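Local coordinates for protein Exo-beta-1,3-galactanase (Bifidobacterium bifidum, PDB 5FLW) that probably hydrolyses beta-1,3-galactans from their non-reducing ends, releasing galactose, as a family 43 glycoside hydrolase, at residues Glu37-Gly42 and His271-Ser276; Gln46-Tyr51 and Ile64-Gln69; Ile172-Ala177 and Asp222-Trp227; Tyr186-Pro191 and Gly204-Ser209; Lys231-Glu236 and Ala290-Ser295. All coordinates share one frame; numbering follows the deposited sequence.

Contact 1. Residues Glu37-Gly42 and His271-Ser276; sequences ENKVNG and HDLGNS
Lys39 and Leu273 carry the apolar part of this contact, their side chains crossing at a slant. Lys39 CB lies 4.0 Å from Leu273 CB, and a bend at chi3 (83°) brings CE against Leu273 CB and CD1, while a second at chi4 turns NZ away toward Glu37. Leu273 CD1 reaches on to the carbonyl carbon of Gly42 at 4.0 Å. A lysine suits the place because its methylenes pack while its charge is spent elsewhere.

The backbones meet closely, with Val40 CA 4.2 Å from Gly274 CA. A side chain on Gly274 would run into Lys39 O and Val40 CA, so glycine is needed there. Lys39 O closes its own type I turn by accepting from Gly42 N at 3.1 Å, and Gly42 takes backbone angles that would press any CB against the preceding carbonyl.

Polar bonds stiffen each loop from within. Lys39 NZ forms a salt bridge to Glu37 OE1 at 2.8 Å, on the anti side of the carboxylate. Leu273 O receives both Ser276 N and Ser276 OG from one face of its plane, the hydroxyl at 2.9 Å.

The loop after strand 31-37 is thus set against the one between strands 261-266 and 278-286, joining the first and last sheets, while Glu37 also touches strand 80-88 of the second.

Contact 2. Residues Gln46-Tyr51 and Ile64-Gln69; sequences QGVCCY and IVLDVQ
Val48 pairs with Leu66 in an antiparallel hairpin, strands 48-53 and 60-66 of the first propeller blade, and a beta bulge follows at once, because Cys49 pairs with Ile64. Val48 is satisfied at both ends: its N donates to Leu66 O (3.0 Å, 158°), and its O takes Val65 N at 2.8 Å, almost in line with the carbonyl bond. Ile64 CA adds a CH contact to the same oxygen. The bulge has a price, for Leu66 N is buried without a partner in the model. Gln46 spends its amide outside the hairpin, OE1 accepting from Asn41 N and NE2 donating to Leu44 O. Gly47 must be small, since a CB would strike Ile64 CG2 and crowd Leu66 O. Branched side chains fill the face turned to Met97 of strand 95-102: Val48 CB sits 4.0 Å from Leu66 CB. Val65 is the bulged residue, and its CG1, anti to its carbonyl carbon, presses tightly on Cys50 CB at 3.5 Å.

Contact 3. Residues Ile172-Ala177 and Asp222-Trp227; sequences IVEDVA and DLHGPW
Ala177 and His224 bring their CA atoms to 5.1 Å where the type I turn Asp222-Gly225 meets strand 172-179, an edge strand kinked by classic bulges at Val173-Glu174 and Val176-Ala177. The side chains centre on the His224 imidazole, held at both nitrogens. NE2 donates to Glu174 OE2 at 2.7 Å, the oxygen lying nearly in the ring plane and met on its syn side. ND1 donates to the syn lone pair of Asp222 OD1 at 2.8 Å, while the anti lone pair of that oxygen takes His224 N in an Asx turn. Val176, its CG1 anti to the backbone N (chi1 169°), sets that methyl over one ring face, 3.7 Å from the centroid, in a CH-pi contact. Gly225 suits the turn because a side chain would jam against His224 O. Nearby, Leu223 O accepts Trp227 NE1 at 3.1 Å and rests on Ala177 CB.

Glu174 is extended enough to span the gap between sheets, and its OE1 also forms a salt bridge with Arg164. A leucine in its place would probably leave His224 NE2 without an acceptor and Arg164 without its mate. With both ring nitrogens donating to carboxylates, His224 is likely to be cationic, so the join between the third and fourth blades would rest on a row of alternating charges, Arg164, Glu174, His224 and Asp222.

Contact 4. Residues Tyr186-Pro191 and Gly204-Ser209; sequences YGLESP and GSQLTS
Ser205 OG is gripped from several sides: it is hydrogen-bonded to Ser190 OG at 2.7 Å and to Gln244 NE2 of the neighbouring sheet, with a weak approach to Glu189 O. It belongs to a short antiparallel bridge of the fourth propeller blade, in which Glu189 and Ser205 form a hydrogen-bonded pair. Glu189 N donates to Ser205 O at 2.8 Å, within the carbonyl plane, and Ser205 N returns a bond to Glu189 O at 3.0 Å from above that plane. At Ser190 the chain turns a corner, its small hydroxyl bonding also to Val245 O.

Leu207 wedges between two side chains. Its CD1 meets Tyr186 CG at 3.6 Å, the two side chains about perpendicular, while CD2 touches Glu189 CD at 3.3 Å. Glu189 reaches it because chi1 (63°) tucks CG between N and C before the chain runs out straight. Three waters donate to Glu189 OE2 and link it to Ser209 N, Gln206 O and Thr208 N. Glu189 OE1 also lies close to the like-charged Asp138, whose OD2 accepts from Ser190 N. An alanine in place of Glu189 would probably leave the three waters without their shared acceptor and Leu207 CD2 without one wall of its packing. The contact lies towards the middle of the propeller, consistent with a place near the substrate pocket, as in other family 43 enzymes. Gly204, next to the bridge, brings its CA to 3.3 Å from Glu189 O, and a CB would collide with that oxygen and with Leu188 CB.

Contact 5. Residues Lys231-Glu236 and Ala290-Ser295; sequences KLFAPE and ASLTWS. Unlike the reference sequence in segment 231-236: Glu236 (reference Lys).
Phe233 and Leu292 lie side by side, pointing the same way, where the outer edges of the fourth and fifth blades of the propeller meet. From the backbone, Phe233 CB first meets Ala290 O at 3.4 Å and then Ala290 CB at 4.1 Å, a place where a small residue lets the strand come close. With CG set between N and C (chi1 54°), the ring stands up beside Leu292: CD2 takes Leu292 CB against its edge at 4.0 Å, and CE2 meets Leu292 CD2 at 4.1 Å. Further out the ring packs edge-to-face with Phe203 and against Ile283, so a large flat apolar residue suits this buried slot. The backbone ties the pair together as well, since Leu292 N donates to Phe233 O at 2.7 Å (150°) and Ser291 CA adds a CH contact to the same oxygen. Leu292 also packs on Met281 and Tyr241. Pro235, which needs no N-H partner, brings CD to 3.5 Å from Leu292 O.

In the fold
The five contacts are spread round a five-bladed beta-propeller of antiparallel four-stranded sheets. Contacts 2 and 4 lie within or at the start of single blades, whereas contacts 1, 3 and 5 join blades. Contacts 1 and 2 touch, their centres 14 Å apart, through Asn38 ND2 and Gln46 O; contact 3 lies across the chain's centre from both, about 34 Å from contact 1 between centres. Contact 4 is the most central, its centre about 12 Å from that of the chain, and probably borders the substrate pocket expected near the propeller axis in family 43. Contacts 4 and 5 reach the same sheet, with nearest atoms about 5 Å apart, and 231-236 follows closely on 222-227 of contact 3.

Contact 1. Residues Glu37-Gly42 and His271-Ser276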
# COMPACT_ATOMS: atom_id res chain seq x y z
N GLU A 37 -6.68 6.39 -3.28
CA GLU A 37 -7.57 6.34 -4.43
C GLU A 37 -8.77 7.26 -4.20
O GLU A 37 -9.51 7.08 -3.24
CB GLU A 37 -8.07 4.91 -4.64
CG GLU A 37 -6.95 3.89 -4.84
CD GLU A 37 -7.42 2.44 -4.78
OE1 GLU A 37 -8.64 2.17 -4.79
OE2 GLU A 37 -6.55 1.54 -4.65
N ASN A 38 -9.00 8.22 -5.10
CA ASN A 38 -10.25 8.98 -5.07
C ASN A 38 -11.37 8.09 -5.62
O ASN A 38 -11.35 7.74 -6.81
CB ASN A 38 -10.11 10.23 -5.94
CG ASN A 38 -11.34 11.12 -5.87
OD1 ASN A 38 -12.14 11.00 -4.95
ND2 ASN A 38 -11.50 12.03 -6.85
N LYS A 39 -12.34 7.72 -4.78
CA LYS A 39 -13.40 6.80 -5.21
C LYS A 39 -14.80 7.37 -5.01
O LYS A 39 -15.77 6.60 -4.90
CB LYS A 39 -13.25 5.41 -4.57
CG LYS A 39 -11.83 4.88 -4.57
CD LYS A 39 -11.70 3.39 -4.16
CE LYS A 39 -11.98 2.47 -5.35
NZ LYS A 39 -10.93 2.63 -6.41
N VAL A 40 -14.94 8.70 -5.00
CA VAL A 40 -16.23 9.33 -4.68
C VAL A 40 -17.33 8.88 -5.62
O VAL A 40 -18.50 8.81 -5.23
CB VAL A 40 -16.14 10.87 -4.63
CG1 VAL A 40 -15.39 11.34 -3.40
CG2 VAL A 40 -15.53 11.41 -5.92
N ASN A 41 -16.99 8.59 -6.87
CA ASN A 41 -17.96 8.20 -7.87
C ASN A 41 -17.72 6.78 -8.41
O ASN A 41 -18.03 6.50 -9.57
CB ASN A 41 -18.03 9.24 -8.98
CG ASN A 41 -18.60 10.60 -8.49
OD1 ASN A 41 -19.70 10.66 -7.92
ND2 ASN A 41 -17.83 11.68 -8.67
N GLY A 42 -17.17 5.88 -7.58
CA GLY A 42 -17.10 4.47 -7.95
C GLY A 42 -15.69 3.98 -8.27
O GLY A 42 -14.71 4.55 -7.79
N HIS A 271 -20.47 -1.37 -3.20
CA HIS A 271 -21.49 -0.51 -3.78
C HIS A 271 -21.42 0.94 -3.31
O HIS A 271 -22.33 1.74 -3.60
CB HIS A 271 -22.88 -1.08 -3.57
CG HIS A 271 -22.96 -2.51 -4.04
ND1 HIS A 271 -22.96 -2.83 -5.39
CD2 HIS A 271 -22.94 -3.68 -3.36
CE1 HIS A 271 -22.99 -4.14 -5.50
NE2 HIS A 271 -22.97 -4.67 -4.29
N ASP A 272 -20.39 1.30 -2.55
CA ASP A 272 -20.23 2.66 -2.06
C ASP A 272 -18.74 2.87 -1.78
O ASP A 272 -18.32 3.15 -0.66
CB ASP A 272 -21.10 2.84 -0.82
CG ASP A 272 -21.17 4.29 -0.34
OD1 ASP A 272 -20.81 5.21 -1.11
OD2 ASP A 272 -21.60 4.47 0.82
N LEU A 273 -17.92 2.74 -2.83
CA LEU A 273 -16.47 2.63 -2.64
C LEU A 273 -15.87 3.88 -1.98
O LEU A 273 -14.93 3.77 -1.19
CB LEU A 273 -15.79 2.32 -3.97
CG LEU A 273 -16.01 0.89 -4.46
CD1 LEU A 273 -15.74 0.73 -5.97
CD2 LEU A 273 -15.11 -0.01 -3.65
N GLY A 274 -16.37 5.07 -2.33
CA GLY A 274 -15.81 6.30 -1.76
C GLY A 274 -15.93 6.38 -0.25
O GLY A 274 -15.13 7.06 0.40
N ASN A 275 -16.92 5.68 0.33
CA ASN A 275 -17.17 5.67 1.77
C ASN A 275 -16.68 4.39 2.46
O ASN A 275 -17.11 4.10 3.60
CB ASN A 275 -18.65 5.95 2.05
CG ASN A 275 -19.07 7.33 1.56
OD1 ASN A 275 -18.40 8.33 1.87
ND2 ASN A 275 -20.15 7.39 0.78
N SER A 276 -15.77 3.65 1.83
CA SER A 276 -15.15 2.49 2.45
C SER A 276 -14.39 2.93 3.69
O SER A 276 -13.46 3.75 3.57
CB SER A 276 -14.14 1.85 1.48
OG SER A 276 -14.81 1.34 0.35

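Contact 2. Residues Gln46-Tyr51 and Ile64-Gln69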
# COMPACT_ATOMS: atom_id res chain seq x y z
N GLN A 46 -10.27 8.33 -10.78
CA GLN A 46 -10.72 9.70 -10.52
C GLN A 46 -9.60 10.53 -9.90
O GLN A 46 -9.86 11.59 -9.30
CB GLN A 46 -11.99 9.74 -9.66
CG GLN A 46 -13.14 8.97 -10.27
CD GLN A 46 -14.09 8.43 -9.22
OE1 GLN A 46 -14.74 9.20 -8.49
NE2 GLN A 46 -14.16 7.10 -9.12
N GLY A 47 -8.35 10.08 -10.02
CA GLY A 47 -7.23 10.80 -9.46
C GLY A 47 -6.70 10.17 -8.18
O GLY A 47 -7.31 9.27 -7.57
N VAL A 48 -5.52 10.66 -7.79
CA VAL A 48 -4.87 10.29 -6.54
C VAL A 48 -4.96 11.49 -5.60
O VAL A 48 -4.52 12.60 -5.95
CB VAL A 48 -3.41 9.87 -6.76
CG1 VAL A 48 -2.73 9.59 -5.41
CG2 VAL A 48 -3.36 8.62 -7.66
N CYS A 49 -5.52 11.26 -4.42
CA CYS A 49 -5.67 12.27 -3.37
C CYS A 49 -4.48 12.21 -2.41
O CYS A 49 -4.08 11.13 -1.99
CB CYS A 49 -6.94 11.98 -2.57
SG CYS A 49 -8.44 12.23 -3.55
N CYS A 50 -4.00 13.39 -2.01
CA CYS A 50 -2.91 13.50 -1.04
C CYS A 50 -3.42 14.14 0.25
O CYS A 50 -4.13 15.15 0.20
CB CYS A 50 -1.76 14.34 -1.61
SG CYS A 50 -0.39 14.60 -0.49
N TYR A 51 -3.06 13.54 1.40
CA TYR A 51 -3.33 14.11 2.72
C TYR A 51 -2.07 14.07 3.57
O TYR A 51 -1.22 13.19 3.40
CB TYR A 51 -4.42 13.31 3.48
CG TYR A 51 -5.69 13.16 2.69
CD1 TYR A 51 -5.85 12.09 1.80
CD2 TYR A 51 -6.72 14.11 2.79
CE1 TYR A 51 -7.00 11.96 1.02
CE2 TYR A 51 -7.87 13.99 2.00
CZ TYR A 51 -8.00 12.91 1.15
OH TYR A 51 -9.14 12.80 0.40
N ILE A 64 -6.08 16.69 -5.38
CA ILE A 64 -5.71 15.65 -6.34
C ILE A 64 -4.32 15.98 -6.88
O ILE A 64 -4.14 17.03 -7.52
CB ILE A 64 -6.76 15.54 -7.47
CG1 ILE A 64 -8.12 15.05 -6.90
CG2 ILE A 64 -6.28 14.60 -8.58
CD1 ILE A 64 -9.27 15.08 -7.85
N VAL A 65 -3.35 15.09 -6.63
CA VAL A 65 -1.96 15.30 -7.01
C VAL A 65 -1.57 14.53 -8.28
O VAL A 65 -0.53 14.85 -8.89
CB VAL A 65 -0.97 15.04 -5.84
CG1 VAL A 65 -1.32 15.95 -4.65
CG2 VAL A 65 -0.98 13.58 -5.38
N LEU A 66 -2.35 13.53 -8.70
CA LEU A 66 -2.22 12.90 -10.01
C LEU A 66 -3.62 12.91 -10.62
O LEU A 66 -4.53 12.24 -10.10
CB LEU A 66 -1.64 11.48 -9.93
CG LEU A 66 -1.57 10.73 -11.27
CD1 LEU A 66 -0.71 11.47 -12.27
CD2 LEU A 66 -1.10 9.27 -11.10
N ASP A 67 -3.81 13.69 -11.66
CA ASP A 67 -5.13 13.88 -12.24
C ASP A 67 -5.52 12.70 -13.12
O ASP A 67 -4.67 11.94 -13.61
CB ASP A 67 -5.15 15.12 -13.13
CG ASP A 67 -5.15 16.41 -12.34
OD1 ASP A 67 -5.85 16.48 -11.31
OD2 ASP A 67 -4.45 17.37 -12.76
N VAL A 68 -6.83 12.58 -13.34
CA VAL A 68 -7.31 11.84 -14.50
C VAL A 68 -6.66 12.42 -15.75
O VAL A 68 -6.54 13.65 -15.89
CB VAL A 68 -8.84 11.96 -14.59
CG1 VAL A 68 -9.36 11.18 -15.78
CG2 VAL A 68 -9.50 11.50 -13.31
N GLN A 69 -6.20 11.55 -16.64
CA GLN A 69 -5.48 11.95 -17.85
C GLN A 69 -6.44 11.93 -19.06
O GLN A 69 -7.62 11.59 -18.94
CB GLN A 69 -4.23 11.07 -18.02
CG GLN A 69 -3.26 11.12 -16.79
CD GLN A 69 -2.62 12.51 -16.59
OE1 GLN A 69 -2.14 13.12 -17.56
NE2 GLN A 69 -2.63 13.02 -15.35

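Contact 3. Residues Ile172-Ala177 and Asp222-Trp227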
# COMPACT_ATOMS: atom_id res chain seq x y z
N ILE A 172 12.44 -0.85 -13.33
CA ILE A 172 12.81 -2.04 -12.56
C ILE A 172 14.03 -2.68 -13.20
O ILE A 172 14.10 -2.83 -14.42
CB ILE A 172 11.64 -3.03 -12.59
CG1 ILE A 172 10.41 -2.42 -11.94
CG2 ILE A 172 12.02 -4.37 -11.93
CD1 ILE A 172 9.15 -3.29 -12.25
N VAL A 173 14.99 -3.10 -12.36
CA VAL A 173 16.24 -3.68 -12.83
C VAL A 173 16.49 -5.09 -12.29
O VAL A 173 17.44 -5.75 -12.76
CB VAL A 173 17.47 -2.76 -12.56
CG1 VAL A 173 17.29 -1.37 -13.22
CG2 VAL A 173 17.77 -2.64 -11.08
N GLU A 174 15.69 -5.59 -11.35
CA GLU A 174 15.94 -6.91 -10.81
C GLU A 174 14.66 -7.52 -10.24
O GLU A 174 13.91 -6.85 -9.53
CB GLU A 174 17.03 -6.90 -9.73
CG GLU A 174 17.42 -8.29 -9.27
CD GLU A 174 18.21 -8.28 -7.99
OE1 GLU A 174 18.66 -7.19 -7.56
OE2 GLU A 174 18.38 -9.37 -7.40
N ASP A 175 14.44 -8.80 -10.54
CA ASP A 175 13.37 -9.58 -9.91
C ASP A 175 14.01 -10.22 -8.67
O ASP A 175 14.66 -11.26 -8.74
CB ASP A 175 12.80 -10.58 -10.93
CG ASP A 175 11.51 -11.27 -10.47
OD1 ASP A 175 10.89 -10.87 -9.46
OD2 ASP A 175 11.09 -12.20 -11.19
N VAL A 176 13.87 -9.51 -7.53
CA VAL A 176 14.60 -9.88 -6.31
C VAL A 176 14.05 -11.17 -5.72
O VAL A 176 14.82 -12.04 -5.25
CB VAL A 176 14.53 -8.72 -5.29
CG1 VAL A 176 15.05 -9.15 -3.92
CG2 VAL A 176 15.29 -7.52 -5.78
N ALA A 177 12.72 -11.29 -5.69
CA ALA A 177 12.03 -12.43 -5.11
C ALA A 177 10.67 -12.54 -5.78
O ALA A 177 10.12 -11.54 -6.27
CB ALA A 177 11.85 -12.29 -3.59
N ASP A 222 17.14 -11.37 4.24
CA ASP A 222 17.55 -10.82 2.96
C ASP A 222 16.30 -10.77 2.11
O ASP A 222 15.50 -11.71 2.15
CB ASP A 222 18.60 -11.74 2.31
CG ASP A 222 19.30 -11.09 1.13
OD1 ASP A 222 18.63 -10.88 0.11
OD2 ASP A 222 20.49 -10.74 1.25
N LEU A 223 16.12 -9.67 1.36
CA LEU A 223 14.93 -9.51 0.51
C LEU A 223 14.86 -10.59 -0.58
O LEU A 223 13.76 -10.89 -1.07
CB LEU A 223 14.86 -8.11 -0.10
CG LEU A 223 14.53 -6.96 0.85
CD1 LEU A 223 14.89 -5.64 0.23
CD2 LEU A 223 13.07 -6.97 1.24
N HIS A 224 16.00 -11.16 -0.98
CA HIS A 224 15.99 -12.33 -1.85
C HIS A 224 15.49 -13.59 -1.15
O HIS A 224 15.26 -14.61 -1.82
CB HIS A 224 17.39 -12.62 -2.40
CG HIS A 224 17.95 -11.51 -3.23
ND1 HIS A 224 18.69 -10.48 -2.69
CD2 HIS A 224 17.89 -11.27 -4.56
CE1 HIS A 224 19.07 -9.66 -3.66
NE2 HIS A 224 18.59 -10.11 -4.80
N GLY A 225 15.37 -13.58 0.18
CA GLY A 225 14.98 -14.78 0.89
C GLY A 225 16.18 -15.51 1.50
O GLY A 225 17.33 -15.00 1.45
N PRO A 226 15.95 -16.71 2.06
CA PRO A 226 14.65 -17.40 2.10
C PRO A 226 13.60 -16.70 2.96
O PRO A 226 13.89 -16.19 4.04
CB PRO A 226 14.96 -18.75 2.76
CG PRO A 226 16.30 -18.61 3.37
CD PRO A 226 17.02 -17.50 2.69
N TRP A 227 12.38 -16.71 2.45
CA TRP A 227 11.23 -16.21 3.19
C TRP A 227 10.59 -17.34 3.99
O TRP A 227 10.43 -18.46 3.50
CB TRP A 227 10.24 -15.56 2.23
CG TRP A 227 10.75 -14.24 1.74
CD1 TRP A 227 11.45 -13.99 0.59
CD2 TRP A 227 10.64 -12.97 2.42
NE1 TRP A 227 11.75 -12.64 0.49
CE2 TRP A 227 11.27 -12.00 1.61
CE3 TRP A 227 10.05 -12.56 3.63
CZ2 TRP A 227 11.33 -10.63 1.97
CZ3 TRP A 227 10.12 -11.20 4.00
CH2 TRP A 227 10.75 -10.26 3.16
O HOH W 1 14.81 -14.65 -4.50

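Contact 4. Residues Tyr186-Pro191 and Gly204-Ser209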
# COMPACT_ATOMS: atom_id res chain seq x y z
N TYR A 186 -0.63 -18.97 -5.14
CA TYR A 186 -0.42 -17.58 -5.51
C TYR A 186 0.38 -16.87 -4.44
O TYR A 186 0.48 -17.34 -3.30
CB TYR A 186 -1.77 -16.84 -5.60
CG TYR A 186 -2.76 -17.54 -6.47
CD1 TYR A 186 -2.63 -17.48 -7.85
CD2 TYR A 186 -3.80 -18.31 -5.91
CE1 TYR A 186 -3.52 -18.14 -8.68
CE2 TYR A 186 -4.70 -18.98 -6.73
CZ TYR A 186 -4.55 -18.88 -8.13
OH TYR A 186 -5.41 -19.51 -8.99
N GLY A 187 0.91 -15.71 -4.80
CA GLY A 187 1.36 -14.77 -3.80
C GLY A 187 0.15 -14.11 -3.15
O GLY A 187 -0.99 -14.25 -3.58
N LEU A 188 0.41 -13.36 -2.09
CA LEU A 188 -0.65 -12.64 -1.41
C LEU A 188 -0.70 -11.25 -2.02
O LEU A 188 0.31 -10.73 -2.49
CB LEU A 188 -0.36 -12.56 0.08
CG LEU A 188 -0.30 -13.89 0.84
CD1 LEU A 188 -0.36 -13.66 2.34
CD2 LEU A 188 -1.42 -14.81 0.39
N GLU A 189 -1.92 -10.75 -1.95
CA GLU A 189 -1.96 -9.43 -2.59
C GLU A 189 -1.79 -8.30 -1.57
O GLU A 189 -1.44 -8.54 -0.43
CB GLU A 189 -3.15 -9.25 -3.52
CG GLU A 189 -4.51 -9.32 -2.86
CD GLU A 189 -5.65 -9.26 -3.87
OE1 GLU A 189 -5.43 -8.83 -5.02
OE2 GLU A 189 -6.77 -9.63 -3.49
N SER A 190 -2.11 -6.96 -1.91
CA SER A 190 -1.96 -5.79 -1.04
C SER A 190 -0.69 -5.90 -0.18
O SER A 190 -0.76 -5.87 1.04
CB SER A 190 -3.21 -5.54 -0.18
OG SER A 190 -3.42 -6.55 0.79
N PRO A 191 0.46 -6.01 -0.83
CA PRO A 191 1.71 -6.19 -0.08
C PRO A 191 2.17 -4.92 0.64
O PRO A 191 2.01 -3.79 0.15
CB PRO A 191 2.72 -6.58 -1.17
CG PRO A 191 2.18 -5.91 -2.41
CD PRO A 191 0.68 -6.10 -2.29
N GLY A 204 0.51 -9.53 3.64
CA GLY A 204 -0.38 -9.53 2.49
C GLY A 204 -1.70 -10.21 2.80
O GLY A 204 -1.89 -10.76 3.89
N SER A 205 -2.60 -10.16 1.83
CA SER A 205 -3.95 -10.70 1.96
C SER A 205 -4.17 -11.88 1.01
O SER A 205 -3.64 -11.91 -0.11
CB SER A 205 -5.01 -9.63 1.68
OG SER A 205 -4.74 -8.92 0.49
N GLN A 206 -4.98 -12.84 1.46
CA GLN A 206 -5.36 -13.92 0.55
C GLN A 206 -6.24 -13.36 -0.56
O GLN A 206 -6.71 -12.22 -0.51
CB GLN A 206 -6.04 -15.08 1.30
CG GLN A 206 -5.24 -15.55 2.51
CD GLN A 206 -5.91 -16.73 3.22
OE1 GLN A 206 -6.09 -16.73 4.45
NE2 GLN A 206 -6.29 -17.74 2.47
N LEU A 207 -6.44 -14.18 -1.60
CA LEU A 207 -7.22 -13.82 -2.78
C LEU A 207 -8.61 -14.40 -2.55
O LEU A 207 -8.88 -15.56 -2.88
CB LEU A 207 -6.58 -14.38 -4.05
CG LEU A 207 -5.12 -13.97 -4.29
CD1 LEU A 207 -4.58 -14.59 -5.57
CD2 LEU A 207 -4.96 -12.49 -4.35
N THR A 208 -9.50 -13.61 -1.96
CA THR A 208 -10.86 -14.04 -1.66
C THR A 208 -11.87 -13.00 -2.14
O THR A 208 -12.93 -12.83 -1.55
CB THR A 208 -11.07 -14.31 -0.16
OG1 THR A 208 -10.91 -13.09 0.58
CG2 THR A 208 -10.06 -15.33 0.35
N SER A 209 -11.51 -12.32 -3.22
CA SER A 209 -12.34 -11.27 -3.81
C SER A 209 -12.80 -10.22 -2.79
O SER A 209 -11.99 -9.69 -2.06
CB SER A 209 -13.51 -11.85 -4.62
OG SER A 209 -14.30 -12.75 -3.88
O HOH W 2 -8.95 -11.44 -4.96
O HOH W 3 -8.33 -10.19 -0.91
O HOH W 4 -9.54 -10.93 -2.45

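Contact 5. Residues Lys231-Glu236 and Ala290-Ser295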
# COMPACT_ATOMS: atom_id res chain seq x y z
N LYS A 231 2.28 -16.94 8.12
CA LYS A 231 1.58 -17.05 9.39
C LYS A 231 0.56 -15.95 9.60
O LYS A 231 0.65 -14.87 9.03
CB LYS A 231 2.57 -16.99 10.55
CG LYS A 231 3.52 -18.16 10.64
CD LYS A 231 4.48 -17.98 11.81
CE LYS A 231 5.43 -19.17 11.93
NZ LYS A 231 6.38 -18.98 13.06
N LEU A 232 -0.46 -16.19 10.26
CA LEU A 232 -1.46 -15.19 10.55
C LEU A 232 -0.93 -14.21 11.58
O LEU A 232 -0.21 -14.60 12.49
CB LEU A 232 -2.69 -15.86 11.17
CG LEU A 232 -3.90 -16.30 10.34
CD1 LEU A 232 -3.54 -17.47 9.43
CD2 LEU A 232 -5.06 -16.68 11.24
N PHE A 233 -1.27 -12.93 11.44
CA PHE A 233 -0.93 -11.94 12.47
C PHE A 233 -2.10 -11.46 13.33
O PHE A 233 -1.86 -10.87 14.39
CB PHE A 233 -0.14 -10.74 11.91
CG PHE A 233 -0.79 -10.03 10.75
CD1 PHE A 233 -0.58 -10.46 9.44
CD2 PHE A 233 -1.60 -8.93 10.96
CE1 PHE A 233 -1.18 -9.81 8.35
CE2 PHE A 233 -2.22 -8.26 9.87
CZ PHE A 233 -2.00 -8.71 8.58
N ALA A 234 -3.34 -11.67 12.90
CA ALA A 234 -4.54 -11.45 13.69
C ALA A 234 -5.17 -12.79 14.08
O ALA A 234 -4.81 -13.84 13.55
CB ALA A 234 -5.54 -10.62 12.87
N PRO A 235 -6.14 -12.78 15.02
CA PRO A 235 -6.70 -14.07 15.47
C PRO A 235 -7.36 -14.82 14.32
O PRO A 235 -7.92 -14.25 13.37
CB PRO A 235 -7.71 -13.65 16.54
CG PRO A 235 -7.28 -12.31 16.99
CD PRO A 235 -6.59 -11.65 15.86
N GLU A 236 -7.25 -16.14 14.40
CA GLU A 236 -7.88 -16.99 13.41
C GLU A 236 -9.38 -16.76 13.37
O GLU A 236 -10.05 -16.77 14.41
CB GLU A 236 -7.58 -18.46 13.74
CG GLU A 236 -8.11 -19.46 12.74
CD GLU A 236 -7.64 -20.87 13.03
OE1 GLU A 236 -7.46 -21.22 14.24
OE2 GLU A 236 -7.51 -21.65 12.03
N ALA A 290 4.66 -10.90 14.52
CA ALA A 290 3.77 -9.76 14.30
C ALA A 290 2.39 -10.12 14.84
O ALA A 290 1.90 -11.23 14.62
CB ALA A 290 3.67 -9.39 12.82
N SER A 291 1.76 -9.18 15.56
CA SER A 291 0.52 -9.51 16.25
C SER A 291 -0.44 -8.32 16.28
O SER A 291 -0.08 -7.22 16.71
CB SER A 291 0.81 -10.00 17.68
OG SER A 291 -0.39 -10.01 18.41
N LEU A 292 -1.68 -8.56 15.87
CA LEU A 292 -2.68 -7.50 15.78
C LEU A 292 -3.85 -7.89 16.68
O LEU A 292 -4.43 -8.96 16.49
CB LEU A 292 -3.14 -7.33 14.33
CG LEU A 292 -4.06 -6.17 13.99
CD1 LEU A 292 -3.32 -4.82 14.15
CD2 LEU A 292 -4.65 -6.34 12.55
N THR A 293 -4.17 -7.03 17.66
CA THR A 293 -5.19 -7.32 18.68
C THR A 293 -6.16 -6.17 18.88
O THR A 293 -5.74 -5.03 19.09
CB THR A 293 -4.57 -7.64 20.03
OG1 THR A 293 -3.60 -8.68 19.84
CG2 THR A 293 -5.61 -8.17 20.92
N TRP A 294 -7.46 -6.48 18.85
CA TRP A 294 -8.46 -5.47 19.13
C TRP A 294 -8.49 -5.14 20.63
O TRP A 294 -8.11 -5.95 21.48
CB TRP A 294 -9.84 -5.98 18.70
CG TRP A 294 -10.90 -4.94 18.59
CD1 TRP A 294 -11.82 -4.59 19.54
CD2 TRP A 294 -11.16 -4.10 17.44
NE1 TRP A 294 -12.65 -3.60 19.05
CE2 TRP A 294 -12.27 -3.27 17.77
CE3 TRP A 294 -10.57 -3.96 16.18
CZ2 TRP A 294 -12.79 -2.33 16.89
CZ3 TRP A 294 -11.10 -3.03 15.28
CH2 TRP A 294 -12.21 -2.23 15.65
N SER A 295 -8.97 -3.94 20.94
CA SER A 295 -9.23 -3.51 22.31
C SER A 295 -10.63 -2.93 22.40
O SER A 295 -11.11 -2.28 21.48
CB SER A 295 -8.20 -2.45 22.71
OG SER A 295 -8.64 -1.77 23.87